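Local coordinates for L-lysine 6-monooxygenase (Pseudomonas syringae pv. tomato, PDB 5CQF), which probably hydroxylates the side-chain amine of L-lysine as an FAD- and NADP-dependent monooxygenase in siderophore biosynthesis, at residues A[27-32]-A[419-423]; A[378-384]-A[394-399]. All blocks are in the same frame, centred on the assembly; numbering follows the deposited sequence.

Interaction 1 of 2, residues A[27-32]-A[419-423]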
loop_
_atom_site.group_PDB
_atom_site.type_symbol
_atom_site.label_atom_id
_atom_site.label_comp_id
_atom_site.label_asym_id
_atom_site.label_seq_id
_atom_site.Cartn_x
_atom_site.Cartn_y
_atom_site.Cartn_z
ATOM N N ALA A 27 13.296 23.241 -18.265
ATOM C CA ALA A 27 12.534 23.898 -17.225
ATOM C C ALA A 27 12.671 25.379 -17.335
ATOM O O ALA A 27 11.712 26.075 -17.150
ATOM C CB ALA A 27 13.003 23.453 -15.851
ATOM N N LEU A 28 13.894 25.858 -17.582
ATOM C CA LEU A 28 14.153 27.288 -17.769
ATOM C C LEU A 28 13.447 27.841 -18.979
ATOM O O LEU A 28 12.847 28.901 -18.889
ATOM C CB LEU A 28 15.645 27.545 -17.919
ATOM C CG LEU A 28 16.041 28.995 -18.026
ATOM C CD1 LEU A 28 15.775 29.760 -16.742
ATOM C CD2 LEU A 28 17.507 29.026 -18.401
ATOM N N ALA A 29 13.544 27.157 -20.112
ATOM C CA ALA A 29 12.774 27.568 -21.305
ATOM C C ALA A 29 11.291 27.616 -21.040
ATOM O O ALA A 29 10.614 28.519 -21.528
ATOM C CB ALA A 29 13.050 26.653 -22.482
ATOM N N CYS A 30 10.767 26.682 -20.230
ATOM C CA CYS A 30 9.343 26.732 -19.919
ATOM C C CYS A 30 8.974 28.019 -19.196
ATOM O O CYS A 30 7.920 28.550 -19.417
ATOM C CB CYS A 30 8.895 25.539 -19.088
ATOM S SG CYS A 30 8.889 23.981 -19.979
ATOM N N ALA A 31 9.820 28.520 -18.318
ATOM C CA ALA A 31 9.524 29.798 -17.653
ATOM C C ALA A 31 9.435 30.927 -18.664
ATOM O O ALA A 31 8.548 31.772 -18.569
ATOM C CB ALA A 31 10.566 30.144 -16.605
ATOM N N PHE A 32 10.352 30.943 -19.620
ATOM C CA PHE A 32 10.329 32.002 -20.632
ATOM C C PHE A 32 9.115 31.874 -21.519
ATOM O O PHE A 32 8.407 32.862 -21.743
ATOM C CB PHE A 32 11.617 32.025 -21.448
ATOM C CG PHE A 32 12.769 32.610 -20.696
ATOM C CD1 PHE A 32 12.822 33.965 -20.461
ATOM C CD2 PHE A 32 13.757 31.806 -20.175
ATOM C CE1 PHE A 32 13.851 34.516 -19.746
ATOM C CE2 PHE A 32 14.802 32.346 -19.454
ATOM C CZ PHE A 32 14.855 33.711 -19.246
ATOM N N ALA A 419 14.410 27.395 -12.027
ATOM C CA ALA A 419 14.103 28.105 -13.267
ATOM C C ALA A 419 13.424 29.424 -12.988
ATOM O O ALA A 419 13.703 30.399 -13.650
ATOM C CB ALA A 419 13.222 27.258 -14.178
ATOM N N GLY A 420 12.520 29.455 -12.010
ATOM C CA GLY A 420 11.865 30.707 -11.634
ATOM C C GLY A 420 12.841 31.761 -11.090
ATOM O O GLY A 420 12.816 32.916 -11.498
ATOM N N ARG A 421 13.695 31.352 -10.169
ATOM C CA ARG A 421 14.680 32.227 -9.572
ATOM C C ARG A 421 15.687 32.754 -10.596
ATOM O O ARG A 421 16.082 33.920 -10.529
ATOM C CB ARG A 421 15.464 31.485 -8.487
ATOM C CG ARG A 421 14.688 31.194 -7.219
ATOM C CD ARG A 421 15.642 31.130 -6.022
ATOM N NE ARG A 421 15.011 30.522 -4.841
ATOM C CZ ARG A 421 15.206 30.915 -3.585
ATOM N NH1 ARG A 421 16.023 31.922 -3.311
ATOM N NH2 ARG A 421 14.562 30.304 -2.596
ATOM N N ILE A 422 16.095 31.898 -11.532
ATOM C CA ILE A 422 17.073 32.287 -12.520
ATOM C C ILE A 422 16.450 33.187 -13.577
ATOM O O ILE A 422 17.021 34.214 -13.925
ATOM C CB ILE A 422 17.800 31.070 -13.124
ATOM C CG1 ILE A 422 18.754 30.496 -12.080
ATOM C CG2 ILE A 422 18.612 31.446 -14.366
ATOM C CD1 ILE A 422 19.238 29.090 -12.382
ATOM N N ALA A 423 15.267 32.837 -14.062
ATOM C CA ALA A 423 14.652 33.612 -15.131
ATOM C C ALA A 423 14.305 35.025 -14.665
ATOM O O ALA A 423 14.427 35.967 -15.424
ATOM C CB ALA A 423 13.424 32.908 -15.665
#
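Ala419 presses its methyl straight onto the backbone of Ala27 and Leu28, CB lying 3.5 Å from Ala27 O and 3.7 Å from Leu28 CA. The segment axes come to 8.9 Å and cross at -60°. Leu28 flanks the methyl: CG is anti to the backbone N (chi1 -176°), which carries CD1 across to the second helix. There CD1 rests 3.8 Å from Ala419 O and 4.1 Å from Ile422 CG2, the Leu28 and Ile422 side chains running at about a right angle to each other. One turn on, Ala423 aims its methyl at the first helix and meets Ala31 methyl to methyl, CB to CB 4.1 Å. The same Ala423 CB sits over one face of the Phe32 ring, nearest CZ at 3.9 Å, and also touches Leu28 CD1. The Ala423 methyl thus touches three apolar side chains, and the interface is purely van der Waals and fully buried. Helix 23-37 follows strand 16-19 and carries part of a GxGxxG sequence, consistent with the dinucleotide-binding start of an FAD-type Rossmann fold; the Leu28 side chain touches residues of this glycine-rich motif. Leu28 and Phe32 also cover Ile47 of strand 47-50, Cys30 faces Val121 of helix 111-125, and elsewhere on helix 412-428 Met415 touches Ala27 and Leu426 touches Phe32.

Interaction 2 of 2, residues A[378-384]-A[394-399]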
loop_
_atom_site.group_PDB
_atom_site.type_symbol
_atom_site.label_atom_id
_atom_site.label_comp_id
_atom_site.label_asym_id
_atom_site.label_seq_id
_atom_site.Cartn_x
_atom_site.Cartn_y
_atom_site.Cartn_z
ATOM N N ILE A 378 28.991 30.556 -4.923
ATOM C CA ILE A 378 27.632 30.581 -5.512
ATOM C C ILE A 378 26.615 31.021 -4.465
ATOM O O ILE A 378 26.611 30.507 -3.354
ATOM C CB ILE A 378 27.259 29.210 -6.128
ATOM C CG1 ILE A 378 28.329 28.805 -7.151
ATOM C CG2 ILE A 378 25.903 29.277 -6.816
ATOM C CD1 ILE A 378 28.272 27.369 -7.628
ATOM N N ASP A 379 25.752 31.974 -4.808
ATOM C CA ASP A 379 24.806 32.467 -3.819
ATOM C C ASP A 379 23.527 31.610 -3.830
ATOM O O ASP A 379 23.474 30.564 -4.509
ATOM C CB ASP A 379 24.575 33.970 -4.001
ATOM C CG ASP A 379 23.693 34.288 -5.148
ATOM O OD1 ASP A 379 23.032 33.349 -5.618
ATOM O OD2 ASP A 379 23.639 35.481 -5.565
ATOM N N ARG A 380 22.523 32.035 -3.060
ATOM C CA ARG A 380 21.291 31.263 -2.857
ATOM C C ARG A 380 20.423 31.185 -4.130
ATOM O O ARG A 380 19.625 30.229 -4.310
ATOM C CB ARG A 380 20.492 31.863 -1.672
ATOM C CG ARG A 380 19.120 31.229 -1.408
ATOM C CD ARG A 380 19.250 29.771 -0.982
ATOM N NE ARG A 380 17.967 29.090 -0.913
ATOM C CZ ARG A 380 17.325 28.518 -1.945
ATOM N NH1 ARG A 380 17.816 28.512 -3.189
ATOM N NH2 ARG A 380 16.157 27.930 -1.718
ATOM N N ASP A 381 20.588 32.198 -4.987
ATOM C CA ASP A 381 19.951 32.285 -6.307
ATOM C C ASP A 381 20.793 31.716 -7.447
ATOM O O ASP A 381 20.588 32.079 -8.612
ATOM C CB ASP A 381 19.646 33.755 -6.630
ATOM C CG ASP A 381 18.512 34.288 -5.815
ATOM O OD1 ASP A 381 17.408 33.703 -5.883
ATOM O OD2 ASP A 381 18.720 35.291 -5.106
ATOM N N TYR A 382 21.785 30.897 -7.103
ATOM C CA TYR A 382 22.574 30.147 -8.076
ATOM C C TYR A 382 23.500 31.027 -8.948
ATOM O O TYR A 382 23.965 30.586 -9.996
ATOM C CB TYR A 382 21.630 29.246 -8.905
ATOM C CG TYR A 382 20.795 28.331 -7.997
ATOM C CD1 TYR A 382 21.375 27.231 -7.372
ATOM C CD2 TYR A 382 19.478 28.614 -7.703
ATOM C CE1 TYR A 382 20.653 26.418 -6.521
ATOM C CE2 TYR A 382 18.729 27.787 -6.862
ATOM C CZ TYR A 382 19.323 26.691 -6.272
ATOM O OH TYR A 382 18.608 25.857 -5.408
ATOM N N ARG A 383 23.774 32.253 -8.488
ATOM C CA ARG A 383 24.628 33.202 -9.212
ATOM C C ARG A 383 26.073 33.051 -8.771
ATOM O O ARG A 383 26.352 32.853 -7.585
ATOM C CB ARG A 383 24.177 34.654 -9.002
ATOM C CG ARG A 383 24.702 35.572 -10.094
ATOM C CD ARG A 383 24.235 37.014 -9.927
ATOM N NE ARG A 383 25.171 37.989 -10.517
ATOM C CZ ARG A 383 26.379 38.323 -10.017
ATOM N NH1 ARG A 383 26.854 37.753 -8.903
ATOM N NH2 ARG A 383 27.134 39.236 -10.643
ATOM N N VAL A 384 26.982 33.128 -9.735
ATOM C CA VAL A 384 28.399 33.009 -9.439
ATOM C C VAL A 384 28.940 34.395 -9.135
ATOM O O VAL A 384 28.672 35.344 -9.884
ATOM C CB VAL A 384 29.217 32.464 -10.617
ATOM C CG1 VAL A 384 30.652 32.211 -10.175
ATOM C CG2 VAL A 384 28.612 31.192 -11.174
ATOM N N ILE A 394 26.833 35.019 -14.325
ATOM C CA ILE A 394 26.864 33.594 -14.563
ATOM C C ILE A 394 26.079 32.909 -13.460
ATOM O O ILE A 394 26.132 33.331 -12.298
ATOM C CB ILE A 394 28.307 33.059 -14.601
ATOM C CG1 ILE A 394 29.166 33.846 -15.620
ATOM C CG2 ILE A 394 28.317 31.578 -14.956
ATOM C CD1 ILE A 394 30.648 33.721 -15.388
ATOM N N TRP A 395 25.350 31.863 -13.853
ATOM C CA TRP A 395 24.538 31.050 -12.952
ATOM C C TRP A 395 24.922 29.613 -13.173
ATOM O O TRP A 395 25.155 29.223 -14.326
ATOM C CB TRP A 395 23.070 31.190 -13.283
ATOM C CG TRP A 395 22.462 32.512 -12.909
ATOM C CD1 TRP A 395 21.820 32.818 -11.743
ATOM C CD2 TRP A 395 22.411 33.698 -13.712
ATOM N NE1 TRP A 395 21.392 34.117 -11.768
ATOM C CE2 TRP A 395 21.742 34.679 -12.964
ATOM C CE3 TRP A 395 22.894 34.028 -14.969
ATOM C CZ2 TRP A 395 21.532 35.963 -13.435
ATOM C CZ3 TRP A 395 22.679 35.305 -15.446
ATOM C CH2 TRP A 395 22.004 36.258 -14.680
ATOM N N VAL A 396 25.000 28.833 -12.097
ATOM C CA VAL A 396 25.108 27.381 -12.229
ATOM C C VAL A 396 23.792 26.752 -11.790
ATOM O O VAL A 396 23.442 26.815 -10.630
ATOM C CB VAL A 396 26.282 26.785 -11.435
ATOM C CG1 VAL A 396 26.354 25.269 -11.632
ATOM C CG2 VAL A 396 27.582 27.420 -11.877
ATOM N N ASN A 397 23.066 26.166 -12.740
ATOM C CA ASN A 397 21.708 25.655 -12.495
ATOM C C ASN A 397 21.703 24.224 -11.961
ATOM O O ASN A 397 21.290 23.279 -12.644
ATOM C CB ASN A 397 20.879 25.752 -13.778
ATOM C CG ASN A 397 19.404 25.615 -13.531
ATOM O OD1 ASN A 397 18.972 25.386 -12.407
ATOM N ND2 ASN A 397 18.608 25.761 -14.592
ATOM N N GLY A 398 22.144 24.071 -10.724
ATOM C CA GLY A 398 22.210 22.745 -10.097
ATOM C C GLY A 398 22.519 22.876 -8.616
ATOM O O GLY A 398 22.841 23.963 -8.133
ATOM N N LEU A 399 22.378 21.770 -7.902
ATOM C CA LEU A 399 22.796 21.682 -6.519
ATOM C C LEU A 399 24.196 21.080 -6.416
ATOM O O LEU A 399 24.689 20.466 -7.355
ATOM C CB LEU A 399 21.800 20.847 -5.725
ATOM C CG LEU A 399 20.461 21.562 -5.486
ATOM C CD1 LEU A 399 19.446 20.611 -4.881
ATOM C CD2 LEU A 399 20.640 22.762 -4.570
#
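With chi1 -160° and an extended chain from CG to NE, Arg383 swings its CG over one face of the Trp395 indole, 4.2 Å from the centroid of the five-membered ring, in a CH-pi contact. Trp395 meets it with CG beside its own backbone N (chi1 -72°), and the edge of the ring, at CD1, takes Asp381 O in plane at 3.4 Å. The guanidinium stands nearly perpendicular to the indole, and its NE is hydrogen-bonded to Asn393. Trp395 NE1 is buried here without a polar partner. Arg383 and Trp395 form a single antiparallel bridge, a non-hydrogen-bonded pair, which lays the loop along strand 393-396, an outermost strand of the five-stranded parallel Rossmann-type sheet. The bridge is framed by two backbone hydrogen bonds, Val396 N to Tyr382 O at 2.9 Å and Val384 N to Ile394 O at 2.7 Å. Just before it, a type I turn runs from Asp379 to Tyr382; Asp379 OD1 receives Arg383 N from above the carboxylate plane and, weakly, Asp381 N. Tyr382 reaches along the chain beyond the strand, its CD1 3.7 Å from Gly398 O and its OH end at Leu399 CD2, which lies near the ring plane at the edge. Beyond the bridge, Val384 CG2 touches Ile394 CG2 at 3.8 Å and also Val396 CG2.

Interactions 1 and 2 have centres about 13 Å apart, and helix 412-428 joins them. Both segments of interaction 2 lie in the span of chain between the two segments of interaction 1, in the order 27-32, 378-384, 394-399, 419-423. Ile422 bridges the two directly: Ile422 CG1 lies 3.9 Å from Trp395 CD1, and Ile422 CD1 packs on Asn397. Arg421 forms a long, weak ion pair with Asp381. Together the contacts bring the C-terminal part of the chain back onto the N-terminal Rossmann unit: helix 412-428 covers helix 23-37, and strand 393-396 completes the parallel sheet beside strand 163-166, consistent with a flavoprotein monooxygenase with two dinucleotide-binding domains.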